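Local coordinates for mannose-6-phosphate isomerase (Helicobacter pylori, PDB 2QH5), which probably transfers a guanylyl group from GTP to alpha-D-mannose 1-phosphate, making GDP-mannose, the crystallised piece being the nucleotidyltransferase domain of a longer type 2 mannose-6-phosphate isomerase, at residues Ser157-Val163 and Lys256-Val260. Residues are numbered along the deposited sequence; the frame is centred on the assembly and turned at random. Where two conformers were deposited one is given.
Sequences SPNGLDV and KIKMV
Met259 N donates to Leu161 O (3.0 Å), the one backbone hydrogen bond between 157-163 and 256-260. The same oxygen receives a CA-H...O contact from Lys258. The Lys258 side chain passes Leu161 O, its CD 3.3 Å from that atom; bent at chi2 and chi4, it lies alongside Asp162, pointing the same way, with both CE and NZ against Asp162 OD1 and a salt bridge from NZ at 3.3 Å. Asp162 OD2, using its anti lone pair, takes a hydrogen bond from Asn159 ND2, so each carboxylate oxygen has its own partner. Asn159 OD1 in turn accepts a nearly straight bond from Asp162 N (2.8 Å), an Asx motif within the loop. Apolar contacts lie beside this polar edge: both methyls of Val163 meet Ile257 CG2, and Val163 CG1 also touches Met259 CB (3.9 Å). Met259 extends through chi1 and chi2, then bends at chi3 (85°), laying SD and CE against Ser157, with CE also near Gly160 O; Tyr185 touches Met259 and Ser157 as well. The contact thus joins the hairpin loop between strands 153-156 and 165-168 to strand 257-261, which pairs in parallel with strand 138-144 in the mixed sheet of this GT-A-type nucleotidyltransferase domain.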
# COMPACT_ATOMS: atom_id res chain seq x y z
N SER A 157 8.51 -11.53 14.17
CA SER A 157 7.79 -12.77 13.94
C SER A 157 8.74 -13.96 14.13
O SER A 157 9.63 -14.19 13.30
CB SER A 157 7.14 -12.80 12.56
OG SER A 157 7.85 -13.64 11.69
N PRO A 158 8.56 -14.70 15.24
CA PRO A 158 9.42 -15.85 15.48
C PRO A 158 9.18 -16.96 14.45
O PRO A 158 10.14 -17.55 13.96
CB PRO A 158 9.00 -16.31 16.89
CG PRO A 158 7.60 -15.78 17.07
CD PRO A 158 7.58 -14.49 16.32
N ASN A 159 7.92 -17.20 14.11
CA ASN A 159 7.53 -18.32 13.26
C ASN A 159 7.19 -17.95 11.81
O ASN A 159 6.71 -18.80 11.05
CB ASN A 159 6.35 -19.07 13.90
CG ASN A 159 5.12 -18.19 14.07
OD1 ASN A 159 4.68 -17.52 13.13
ND2 ASN A 159 4.54 -18.20 15.27
N GLY A 160 7.42 -16.69 11.44
CA GLY A 160 7.18 -16.22 10.08
C GLY A 160 5.72 -16.04 9.69
O GLY A 160 5.41 -15.93 8.49
N LEU A 161 4.83 -16.01 10.67
CA LEU A 161 3.38 -15.91 10.42
C LEU A 161 2.64 -15.07 11.46
O LEU A 161 1.86 -14.19 11.13
CB LEU A 161 2.76 -17.31 10.35
CG LEU A 161 1.23 -17.35 10.25
CD1 LEU A 161 0.78 -17.06 8.83
CD2 LEU A 161 0.70 -18.69 10.71
N ASP A 162 2.86 -15.38 12.73
CA ASP A 162 2.30 -14.56 13.80
C ASP A 162 3.29 -13.46 14.09
O ASP A 162 4.49 -13.71 14.14
CB ASP A 162 2.08 -15.40 15.06
CG ASP A 162 1.04 -16.47 14.87
OD1 ASP A 162 -0.15 -16.13 14.66
OD2 ASP A 162 1.41 -17.65 14.95
N VAL A 163 2.79 -12.25 14.27
CA VAL A 163 3.66 -11.13 14.61
C VAL A 163 3.50 -10.77 16.09
O VAL A 163 2.39 -10.54 16.57
CB VAL A 163 3.52 -9.89 13.63
CG1 VAL A 163 3.03 -10.33 12.26
CG2 VAL A 163 2.64 -8.78 14.20
N LYS A 256 -4.88 -7.97 14.79
CA LYS A 256 -5.26 -8.85 13.68
C LYS A 256 -4.24 -8.93 12.55
O LYS A 256 -4.61 -9.02 11.38
CB LYS A 256 -6.61 -8.43 13.14
CG LYS A 256 -7.68 -8.46 14.20
CD LYS A 256 -9.07 -8.22 13.67
CE LYS A 256 -10.07 -8.39 14.80
NZ LYS A 256 -11.41 -7.85 14.47
N ILE A 257 -2.95 -8.94 12.90
CA ILE A 257 -1.87 -8.90 11.93
C ILE A 257 -1.16 -10.24 11.71
O ILE A 257 -0.64 -10.84 12.66
CB ILE A 257 -0.83 -7.82 12.33
CG1 ILE A 257 -1.50 -6.46 12.43
CG2 ILE A 257 0.36 -7.77 11.34
CD1 ILE A 257 -0.66 -5.41 13.10
N LYS A 258 -1.12 -10.71 10.46
CA LYS A 258 -0.29 -11.85 10.07
C LYS A 258 0.78 -11.44 9.06
O LYS A 258 0.69 -10.39 8.43
CB LYS A 258 -1.14 -12.99 9.53
CG LYS A 258 -2.10 -13.61 10.55
CD LYS A 258 -1.38 -14.39 11.63
CE LYS A 258 -2.36 -15.16 12.50
NZ LYS A 258 -2.80 -14.38 13.68
N MET A 259 1.80 -12.27 8.89
CA MET A 259 2.90 -11.95 7.99
C MET A 259 3.05 -13.04 6.93
O MET A 259 2.70 -14.20 7.17
CB MET A 259 4.20 -11.81 8.79
CG MET A 259 5.28 -11.01 8.09
SD MET A 259 6.89 -11.17 8.88
CE MET A 259 7.44 -12.67 8.08
N VAL A 260 3.55 -12.66 5.76
CA VAL A 260 3.96 -13.59 4.71
C VAL A 260 5.35 -13.17 4.25
O VAL A 260 5.59 -11.99 4.01
CB VAL A 260 2.97 -13.59 3.51
CG1 VAL A 260 3.37 -14.62 2.47
CG2 VAL A 260 1.55 -13.86 3.97